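Local coordinates for protein putative transcriptional coactivator P15 (Enterobacteria phage t5, PDB 4BG7) that probably binds DNA as a two-subunit protein with a PC4-like fold, and is implicated in recombination-dependent replication of the phage genome, at residues Q4-Y9 and N38-I43; H12-S17 and R29-E34; G25-L30 and R44-D49. All blocks are in the same frame, centred on the assembly; numbering follows the deposited sequence.

Contact 1. Residues Q4-Y9 and N38-I43; sequences QVNQNY and NLYMGI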
loop_
_atom_site.group_PDB
_atom_site.type_symbol
_atom_site.label_atom_id
_atom_site.label_comp_id
_atom_site.label_asym_id
_atom_site.label_seq_id
_atom_site.Cartn_x
_atom_site.Cartn_y
_atom_site.Cartn_z
ATOM N N GLN A 4 -8.590 1.854 12.585
ATOM C CA GLN A 4 -7.294 2.097 13.256
ATOM C C GLN A 4 -6.090 1.627 12.411
ATOM O O GLN A 4 -6.293 0.806 11.555
ATOM C CB GLN A 4 -7.284 1.306 14.560
ATOM C CG GLN A 4 -6.952 -0.154 14.353
ATOM C CD GLN A 4 -7.430 -1.069 15.447
ATOM O OE1 GLN A 4 -8.587 -1.007 15.860
ATOM N NE2 GLN A 4 -6.550 -1.966 15.892
ATOM N N VAL A 5 -4.869 2.096 12.710
ATOM C CA VAL A 5 -3.620 1.567 12.101
ATOM C C VAL A 5 -2.918 0.571 13.058
ATOM O O VAL A 5 -2.864 0.766 14.288
ATOM C CB VAL A 5 -2.631 2.688 11.661
ATOM C CG1 VAL A 5 -1.235 2.126 11.284
ATOM C CG2 VAL A 5 -3.210 3.505 10.500
ATOM N N ASN A 6 -2.453 -0.536 12.491
ATOM C CA ASN A 6 -1.727 -1.538 13.255
ATOM C C ASN A 6 -0.267 -1.492 12.913
ATOM O O ASN A 6 0.069 -1.408 11.719
ATOM C CB ASN A 6 -2.295 -2.922 12.985
ATOM C CG ASN A 6 -3.780 -2.956 13.102
ATOM O OD1 ASN A 6 -4.296 -2.801 14.171
ATOM N ND2 ASN A 6 -4.478 -3.108 11.976
ATOM N N GLN A 7 0.588 -1.574 13.967
ATOM C CA GLN A 7 2.046 -1.385 13.834
ATOM C C GLN A 7 2.765 -2.719 13.785
ATOM O O GLN A 7 4.000 -2.788 13.646
ATOM C CB GLN A 7 2.576 -0.379 14.879
ATOM C CG GLN A 7 1.987 1.033 14.658
ATOM C CD GLN A 7 2.393 2.039 15.763
ATOM O OE1 GLN A 7 1.576 2.464 16.571
ATOM N NE2 GLN A 7 3.660 2.366 15.815
ATOM N N ASN A 8 1.951 -3.784 13.820
ATOM C CA ASN A 8 2.373 -5.152 13.652
ATOM C C ASN A 8 1.135 -6.037 13.334
ATOM O O ASN A 8 -0.017 -5.556 13.254
ATOM C CB ASN A 8 3.137 -5.644 14.864
ATOM C CG ASN A 8 2.270 -5.746 16.100
ATOM O OD1 ASN A 8 1.255 -6.401 16.069
ATOM N ND2 ASN A 8 2.718 -5.160 17.215
ATOM N N TYR A 9 1.421 -7.307 13.058
ATOM C CA TYR A 9 0.384 -8.249 12.737
ATOM C C TYR A 9 0.011 -9.236 13.845
ATOM O O TYR A 9 -0.627 -10.257 13.570
ATOM C CB TYR A 9 0.774 -9.014 11.486
ATOM C CG TYR A 9 0.413 -8.267 10.197
ATOM C CD1 TYR A 9 1.299 -7.319 9.586
ATOM C CD2 TYR A 9 -0.770 -8.544 9.551
ATOM C CE1 TYR A 9 0.946 -6.663 8.411
ATOM C CE2 TYR A 9 -1.102 -7.894 8.354
ATOM C CZ TYR A 9 -0.232 -6.955 7.786
ATOM O OH TYR A 9 -0.717 -6.377 6.587
ATOM N N ASN A 38 -12.622 -6.933 12.060
ATOM C CA ASN A 38 -12.487 -5.961 10.992
ATOM C C ASN A 38 -11.379 -6.356 10.022
ATOM O O ASN A 38 -10.478 -7.092 10.376
ATOM C CB ASN A 38 -12.210 -4.606 11.623
ATOM C CG ASN A 38 -13.395 -4.140 12.481
ATOM O OD1 ASN A 38 -14.514 -3.980 11.995
ATOM N ND2 ASN A 38 -13.164 -4.032 13.760
ATOM N N LEU A 39 -11.487 -5.882 8.785
ATOM C CA LEU A 39 -10.463 -6.149 7.756
ATOM C C LEU A 39 -9.491 -4.977 7.648
ATOM O O LEU A 39 -9.873 -3.837 7.720
ATOM C CB LEU A 39 -11.123 -6.417 6.376
ATOM C CG LEU A 39 -11.945 -7.709 6.366
ATOM C CD1 LEU A 39 -12.589 -7.868 5.001
ATOM C CD2 LEU A 39 -11.108 -8.947 6.710
ATOM N N TYR A 40 -8.237 -5.318 7.358
ATOM C CA TYR A 40 -7.144 -4.405 7.184
ATOM C C TYR A 40 -6.355 -4.773 5.952
ATOM O O TYR A 40 -6.289 -5.967 5.576
ATOM C CB TYR A 40 -6.186 -4.558 8.381
ATOM C CG TYR A 40 -6.896 -4.116 9.620
ATOM C CD1 TYR A 40 -6.894 -2.797 9.993
ATOM C CD2 TYR A 40 -7.628 -5.013 10.350
ATOM C CE1 TYR A 40 -7.624 -2.371 11.118
ATOM C CE2 TYR A 40 -8.306 -4.619 11.511
ATOM C CZ TYR A 40 -8.332 -3.312 11.875
ATOM O OH TYR A 40 -9.031 -2.930 13.027
ATOM N N MET A 41 -5.804 -3.742 5.303
ATOM C CA MET A 41 -4.833 -3.945 4.233
ATOM C C MET A 41 -3.502 -3.360 4.623
ATOM O O MET A 41 -3.411 -2.312 5.237
ATOM C CB MET A 41 -5.260 -3.366 2.858
ATOM C CG MET A 41 -5.681 -1.929 2.849
ATOM S SD MET A 41 -5.850 -1.231 1.173
ATOM C CE MET A 41 -6.721 0.245 1.617
ATOM N N GLY A 42 -2.444 -4.045 4.220
ATOM C CA GLY A 42 -1.101 -3.572 4.539
ATOM C C GLY A 42 0.010 -4.441 3.988
ATOM O O GLY A 42 -0.192 -5.200 3.037
ATOM N N ILE A 43 1.183 -4.346 4.602
ATOM C CA ILE A 43 2.305 -5.158 4.159
ATOM C C ILE A 43 2.751 -6.057 5.307
ATOM O O ILE A 43 3.047 -5.545 6.358
ATOM C CB ILE A 43 3.459 -4.241 3.773
ATOM C CG1 ILE A 43 3.151 -3.500 2.481
ATOM C CG2 ILE A 43 4.773 -5.013 3.690
ATOM C CD1 ILE A 43 2.637 -4.218 1.250
HETATM O O HOH W 1 -3.349 -6.464 6.442
#

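Contact 2. Residues H12-S17 and R29-E34; sequences HVDDQS and RLTVSE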
loop_
_atom_site.group_PDB
_atom_site.type_symbol
_atom_site.label_atom_id
_atom_site.label_comp_id
_atom_site.label_asym_id
_atom_site.label_seq_id
_atom_site.Cartn_x
_atom_site.Cartn_y
_atom_site.Cartn_z
ATOM N N HIS A 12 -3.525 -11.051 13.895
ATOM C CA HIS A 12 -4.128 -10.984 12.560
ATOM C C HIS A 12 -4.042 -12.317 11.928
ATOM O O HIS A 12 -3.025 -13.013 12.047
ATOM C CB HIS A 12 -3.352 -10.001 11.645
ATOM C CG HIS A 12 -3.598 -8.554 11.936
ATOM N ND1 HIS A 12 -4.190 -7.731 11.037
ATOM C CD2 HIS A 12 -3.306 -7.770 13.061
ATOM C CE1 HIS A 12 -4.304 -6.519 11.557
ATOM N NE2 HIS A 12 -3.739 -6.521 12.790
ATOM N N VAL A 13 -5.053 -12.636 11.141
ATOM C CA VAL A 13 -5.034 -13.797 10.272
ATOM C C VAL A 13 -5.201 -13.290 8.801
ATOM O O VAL A 13 -6.147 -12.580 8.521
ATOM C CB VAL A 13 -6.186 -14.811 10.657
ATOM C CG1 VAL A 13 -6.394 -15.827 9.565
ATOM C CG2 VAL A 13 -5.895 -15.506 12.012
ATOM N N ASP A 14 -4.333 -13.727 7.912
ATOM C CA ASP A 14 -4.399 -13.366 6.501
ATOM C C ASP A 14 -5.615 -14.010 5.827
ATOM O O ASP A 14 -5.914 -15.216 5.984
ATOM C CB ASP A 14 -3.190 -13.869 5.735
ATOM C CG ASP A 14 -1.934 -13.128 6.046
ATOM O OD1 ASP A 14 -1.930 -12.186 6.863
ATOM O OD2 ASP A 14 -0.946 -13.518 5.434
ATOM N N ASP A 15 -6.288 -13.211 5.038
ATOM C CA ASP A 15 -7.312 -13.677 4.101
ATOM C C ASP A 15 -6.853 -13.603 2.647
ATOM O O ASP A 15 -7.271 -14.438 1.848
ATOM C CB ASP A 15 -8.546 -12.857 4.274
ATOM C CG ASP A 15 -9.217 -13.138 5.554
ATOM O OD1 ASP A 15 -9.002 -14.248 6.167
ATOM O OD2 ASP A 15 -9.948 -12.228 5.983
ATOM N N GLN A 16 -5.986 -12.648 2.317
ATOM C CA GLN A 16 -5.225 -12.672 1.003
ATOM C C GLN A 16 -3.819 -12.209 1.216
ATOM O O GLN A 16 -3.565 -11.413 2.135
ATOM C CB GLN A 16 -5.873 -11.712 -0.048
ATOM C CG GLN A 16 -7.357 -11.849 -0.175
ATOM C CD GLN A 16 -7.908 -11.002 -1.350
ATOM O OE1 GLN A 16 -7.330 -10.972 -2.405
ATOM N NE2 GLN A 16 -8.950 -10.275 -1.107
ATOM N N SER A 17 -2.890 -12.656 0.349
ATOM C CA SER A 17 -1.484 -12.289 0.454
ATOM C C SER A 17 -0.873 -12.362 -0.929
ATOM O O SER A 17 -0.908 -13.462 -1.507
ATOM C CB SER A 17 -0.769 -13.263 1.376
ATOM O OG SER A 17 0.586 -12.916 1.543
ATOM N N ARG A 29 4.763 -8.612 1.274
ATOM C CA ARG A 29 3.459 -9.083 0.746
ATOM C C ARG A 29 2.301 -8.169 1.064
ATOM O O ARG A 29 2.065 -7.822 2.217
ATOM C CB ARG A 29 3.068 -10.486 1.218
ATOM C CG ARG A 29 4.080 -11.525 0.811
ATOM C CD ARG A 29 3.479 -12.896 0.813
ATOM N NE ARG A 29 4.596 -13.806 0.746
ATOM C CZ ARG A 29 4.507 -15.126 0.607
ATOM N NH1 ARG A 29 3.314 -15.712 0.505
ATOM N NH2 ARG A 29 5.648 -15.845 0.583
ATOM N N LEU A 30 1.595 -7.747 0.024
ATOM C CA LEU A 30 0.349 -7.006 0.152
ATOM C C LEU A 30 -0.688 -7.930 0.713
ATOM O O LEU A 30 -1.025 -8.987 0.111
ATOM C CB LEU A 30 -0.181 -6.481 -1.194
ATOM C CG LEU A 30 -1.362 -5.501 -1.124
ATOM C CD1 LEU A 30 -0.901 -4.288 -0.354
ATOM C CD2 LEU A 30 -1.736 -5.142 -2.588
ATOM N N THR A 31 -1.247 -7.505 1.837
ATOM C CA THR A 31 -2.006 -8.419 2.678
ATOM C C THR A 31 -3.364 -7.841 3.082
ATOM O O THR A 31 -3.465 -6.666 3.409
ATOM C CB THR A 31 -1.210 -8.759 3.949
ATOM O OG1 THR A 31 0.006 -9.352 3.546
ATOM C CG2 THR A 31 -2.046 -9.685 4.866
ATOM N N VAL A 32 -4.384 -8.690 3.014
ATOM C CA VAL A 32 -5.667 -8.386 3.607
ATOM C C VAL A 32 -5.726 -9.381 4.781
ATOM O O VAL A 32 -5.572 -10.619 4.604
ATOM C CB VAL A 32 -6.883 -8.617 2.711
ATOM C CG1 VAL A 32 -8.205 -8.336 3.520
ATOM C CG2 VAL A 32 -6.797 -7.743 1.454
ATOM N N SER A 33 -6.015 -8.843 5.944
ATOM C CA SER A 33 -6.061 -9.626 7.186
ATOM C C SER A 33 -7.282 -9.246 8.007
ATOM O O SER A 33 -7.834 -8.160 7.854
ATOM C CB SER A 33 -4.785 -9.372 7.977
ATOM O OG SER A 33 -4.599 -8.021 8.381
ATOM N N GLU A 34 -7.677 -10.163 8.887
ATOM C CA GLU A 34 -8.807 -9.922 9.793
ATOM C C GLU A 34 -8.209 -9.860 11.207
ATOM O O GLU A 34 -7.369 -10.697 11.558
ATOM C CB GLU A 34 -9.816 -11.024 9.700
ATOM C CG GLU A 34 -11.048 -10.656 10.518
ATOM C CD GLU A 34 -12.114 -11.733 10.492
ATOM O OE1 GLU A 34 -12.064 -12.638 9.629
ATOM O OE2 GLU A 34 -12.965 -11.662 11.385
HETATM O O HOH W 2 0.857 -12.093 3.960
#

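Contact 3. Residues G25-L30 and R44-D49; sequences GEQVRL and RYWLLD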
loop_
_atom_site.group_PDB
_atom_site.type_symbol
_atom_site.label_atom_id
_atom_site.label_comp_id
_atom_site.label_asym_id
_atom_site.label_seq_id
_atom_site.Cartn_x
_atom_site.Cartn_y
_atom_site.Cartn_z
ATOM N N GLY A 25 16.071 -11.356 1.152
ATOM C CA GLY A 25 15.358 -12.373 1.945
ATOM C C GLY A 25 14.488 -11.885 3.097
ATOM O O GLY A 25 14.098 -12.688 3.980
ATOM N N GLU A 26 14.250 -10.569 3.122
ATOM C CA GLU A 26 13.019 -9.990 3.624
ATOM C C GLU A 26 12.067 -9.782 2.405
ATOM O O GLU A 26 12.416 -9.136 1.424
ATOM C CB GLU A 26 13.321 -8.688 4.345
ATOM C CG GLU A 26 12.088 -7.871 4.635
ATOM C CD GLU A 26 12.274 -6.977 5.821
ATOM O OE1 GLU A 26 12.329 -7.519 6.944
ATOM O OE2 GLU A 26 12.363 -5.745 5.637
ATOM N N GLN A 27 10.896 -10.372 2.446
ATOM C CA GLN A 27 9.932 -10.310 1.342
ATOM C C GLN A 27 8.649 -9.504 1.696
ATOM O O GLN A 27 8.093 -9.671 2.788
ATOM C CB GLN A 27 9.529 -11.693 0.995
ATOM C CG GLN A 27 8.274 -11.823 0.184
ATOM C CD GLN A 27 8.034 -13.235 -0.331
ATOM O OE1 GLN A 27 7.344 -14.032 0.266
ATOM N NE2 GLN A 27 8.607 -13.532 -1.494
ATOM N N VAL A 28 8.148 -8.688 0.758
ATOM C CA VAL A 28 7.068 -7.738 1.047
ATOM C C VAL A 28 5.763 -8.261 0.446
ATOM O O VAL A 28 5.665 -8.380 -0.755
ATOM C CB VAL A 28 7.401 -6.345 0.432
ATOM C CG1 VAL A 28 6.404 -5.314 0.874
ATOM C CG2 VAL A 28 8.799 -5.896 0.816
ATOM N N ARG A 29 4.763 -8.612 1.274
ATOM C CA ARG A 29 3.459 -9.083 0.746
ATOM C C ARG A 29 2.301 -8.169 1.064
ATOM O O ARG A 29 2.065 -7.822 2.217
ATOM C CB ARG A 29 3.068 -10.486 1.218
ATOM C CG ARG A 29 4.080 -11.525 0.811
ATOM C CD ARG A 29 3.479 -12.896 0.813
ATOM N NE ARG A 29 4.596 -13.806 0.746
ATOM C CZ ARG A 29 4.507 -15.126 0.607
ATOM N NH1 ARG A 29 3.314 -15.712 0.505
ATOM N NH2 ARG A 29 5.648 -15.845 0.583
ATOM N N LEU A 30 1.595 -7.747 0.024
ATOM C CA LEU A 30 0.349 -7.006 0.152
ATOM C C LEU A 30 -0.688 -7.930 0.713
ATOM O O LEU A 30 -1.025 -8.987 0.111
ATOM C CB LEU A 30 -0.181 -6.481 -1.194
ATOM C CG LEU A 30 -1.362 -5.501 -1.124
ATOM C CD1 LEU A 30 -0.901 -4.288 -0.354
ATOM C CD2 LEU A 30 -1.736 -5.142 -2.588
ATOM N N ARG A 44 2.708 -7.375 5.124
ATOM C CA ARG A 44 3.250 -8.309 6.126
ATOM C C ARG A 44 4.575 -8.800 5.613
ATOM O O ARG A 44 4.687 -9.152 4.427
ATOM C CB ARG A 44 2.323 -9.520 6.311
ATOM C CG ARG A 44 2.824 -10.450 7.399
ATOM C CD ARG A 44 2.149 -11.784 7.378
ATOM N NE ARG A 44 0.778 -11.805 7.946
ATOM C CZ ARG A 44 0.465 -12.012 9.217
ATOM N NH1 ARG A 44 1.401 -12.115 10.134
ATOM N NH2 ARG A 44 -0.830 -12.075 9.555
ATOM N N TYR A 45 5.586 -8.837 6.474
ATOM C CA TYR A 45 6.919 -9.351 6.043
ATOM C C TYR A 45 7.069 -10.875 6.195
ATOM O O TYR A 45 6.806 -11.412 7.273
ATOM C CB TYR A 45 8.040 -8.660 6.784
ATOM C CG TYR A 45 8.152 -7.208 6.375
ATOM C CD1 TYR A 45 8.712 -6.862 5.146
ATOM C CD2 TYR A 45 7.605 -6.186 7.149
ATOM C CE1 TYR A 45 8.802 -5.525 4.752
ATOM C CE2 TYR A 45 7.672 -4.850 6.740
ATOM C CZ TYR A 45 8.257 -4.541 5.529
ATOM O OH TYR A 45 8.341 -3.237 5.093
ATOM N N TRP A 46 7.465 -11.544 5.116
ATOM C CA TRP A 46 7.953 -12.927 5.171
ATOM C C TRP A 46 9.464 -12.984 5.154
ATOM O O TRP A 46 10.096 -12.187 4.461
ATOM C CB TRP A 46 7.352 -13.695 4.076
ATOM C CG TRP A 46 5.847 -13.762 4.167
ATOM C CD1 TRP A 46 4.988 -12.690 4.317
ATOM C CD2 TRP A 46 4.987 -14.897 3.998
ATOM N NE1 TRP A 46 3.715 -13.085 4.305
ATOM C CE2 TRP A 46 3.630 -14.401 4.157
ATOM C CE3 TRP A 46 5.187 -16.258 3.825
ATOM C CZ2 TRP A 46 2.519 -15.232 4.074
ATOM C CZ3 TRP A 46 4.082 -17.089 3.749
ATOM C CH2 TRP A 46 2.775 -16.595 3.847
ATOM N N LEU A 47 10.083 -13.882 5.944
ATOM C CA LEU A 47 11.520 -13.943 6.019
ATOM C C LEU A 47 12.016 -15.308 5.641
ATOM O O LEU A 47 11.388 -16.303 5.930
ATOM C CB LEU A 47 12.027 -13.659 7.465
ATOM C CG LEU A 47 12.518 -12.242 7.752
ATOM C CD1 LEU A 47 11.508 -11.228 7.189
ATOM C CD2 LEU A 47 12.714 -12.029 9.238
ATOM N N LEU A 48 13.208 -15.344 5.052
ATOM C CA LEU A 48 13.846 -16.595 4.673
ATOM C C LEU A 48 14.426 -17.255 5.884
ATOM O O LEU A 48 14.976 -16.561 6.707
ATOM C CB LEU A 48 14.980 -16.349 3.674
ATOM C CG LEU A 48 14.632 -16.140 2.193
ATOM C CD1 LEU A 48 15.919 -15.782 1.413
ATOM C CD2 LEU A 48 13.933 -17.385 1.654
ATOM N N ASP A 49 14.343 -18.581 5.948
ATOM C CA ASP A 49 15.177 -19.369 6.803
ATOM C C ASP A 49 16.431 -19.809 6.105
ATOM O O ASP A 49 16.616 -19.485 4.914
ATOM C CB ASP A 49 14.417 -20.510 7.492
ATOM C CG ASP A 49 14.312 -21.808 6.667
ATOM O OD1 ASP A 49 14.568 -21.821 5.429
ATOM O OD2 ASP A 49 13.951 -22.821 7.327
#

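Contact 1. Residues Q4-Y9 and N38-I43
The N-terminal arm of this PC4-like fold runs over one face of the four-stranded antiparallel sheet, with Gln4, Asn6 and Tyr9 laid against Tyr40, Gly42 and Ile43 of strand 38-48. The opposite face of the strand, where Met41 points, is covered by helix 67-83. Asn6 brings its amide nitrogen over one face of the Tyr40 ring, displaced toward the rim, so that ND2 stands 3.1 Å from Tyr40 CD1. The amide is turned steeply, its plane 75° from the ring, and the same ND2 is hydrogen-bonded to Ser62 OG of strand 54-64. Its other end, OD1, receives Gln4 NE2 at 3.0 Å, within the plane of the Asn6 carbonyl. With CG set between its backbone N and carbonyl carbon (chi1 80°) and the rest of the chain extended, Gln4 brings CD to 3.4 Å from Tyr40 OH. Gln4 O is buried here without a polar partner. At the other end of the arm Tyr9 meets the strand backbone: the ring presents its edge to Ile43 O, 3.1 Å from Tyr9 CE1, and Tyr9 OH sits 3.3 Å from Gly42 C, a position where no side chain intervenes. A water lies 2.6 Å from Tyr9 OH and donates a weak bond to Tyr40 O. The arm is therefore held to this strand mainly by van der Waals contact and a water bridge, without a clear direct hydrogen bond; the firm polar link of the Asn6 amide goes to the neighbouring strand, which probably fixes the amide above the tyrosine.

Contact 2. Residues H12-S17 and R29-E34
Asp14 and Thr31 meet on one face of the antiparallel hairpin of strands 13-23 and 26-35, beside a classic beta bulge. From the backbone, Asp14 CB passes 4.2 Å from Val32 O; CG, set beside its own backbone N (chi1 -72°), approaches the methyl of Thr31; and OD1 comes to 3.2 Å from Thr31 CG2, the two side chains crossing at about a right angle. That oxygen also forms a salt bridge with Arg44 of strand 38-48. The other oxygen, OD2, accepts a hydrogen bond from a water 2.7 Å away, which also donates to Thr31 OG1 and hydrogen-bonds with Ser17 OG, tying three side chains of this face together. The bulge places Asp15 and Gln16 both opposite Val32, and Val32 O accepts two backbone bonds, from Asp15 N at 2.7 Å and Gln16 N at 3.1 Å. Before the bulge Val13 pairs with Glu34; beyond it Ser17 pairs with Thr31. Gln16 lies alongside Val32 on the other face, and its NE2 is hydrogen-bonded to Ile80 O of the second subunit. Just before the strand, His12 meets Ser33 edge-on, near the imidazole plane, with His12 ND1 and Ser33 OG hydrogen-bonded at 2.7 Å.

Contact 3. Residues G25-L30 and R44-D49
Strands 26-30 and 44-48 run antiparallel, their directions 149° apart, and form the open end of the beta hairpin that makes the middle of the PC4-like sheet, in the register Glu26-Leu47, Gln27-Trp46, Val28-Tyr45 and Arg29-Arg44. Backbone bonds join Gln27 and Trp46 both ways, with Gln27 N 2.8 Å from Trp46 O, and Arg29 and Arg44 likewise. On the face carrying these side chains, the Arg29 guanidinium lies flat on the indole, planes 5° apart, in a cation-pi stack: CZ is 3.5 Å from the centroid of the six-membered ring. Farther back, Arg29 CD rides over the five-membered ring as a CH-pi contact. Gln27 fixes the rotation of the guanidinium, its OE1 lying near that plane and accepting from both Arg29 NE, at 2.8 Å, and Arg29 NH2. Arg44 turns its tip off this pair, toward Thr57 O and Asp14. On the other face Glu26 and Val28 both approach the CD1-CE1 side of the Tyr45 ring: Glu26 CG is 3.6 Å from Tyr45 CD1, and Val28 CG2 is 4.0 Å from Tyr45 CE1. Phe61 of the second subunit packs on Val28 and Tyr45. At the open end of the hairpin, Leu48 N bonds to Gly25 O, and Leu48 CD1 rests 3.5 Å from Gly25 CA.

Overall arrangement
All three contacts involve one antiparallel sheet: 2 and 3 pair its strands, and contact 1 lays the N-terminal arm on it. Contacts 2 and 3 share Arg29 and Leu30 of strand 26-35, while contacts 1 and 3 follow one another along strand 38-48. The centres of contacts 1 and 2 are about 9 Å apart, those of 2 and 3 about 13 Å, and those of 1 and 3 about 16 Å. Arg44 ties two of them together: its NH2 is 2.9 Å from Asp14 OD1, a salt bridge between contacts 3 and 2. His12 bridges contacts 2 and 1, its ring meeting Tyr9 edge-to-face and also reaching Tyr40. Between contacts 1 and 3, Ile43 CG2 packs 3.3 Å from Val28 CG1. Each contact also touches the second subunit.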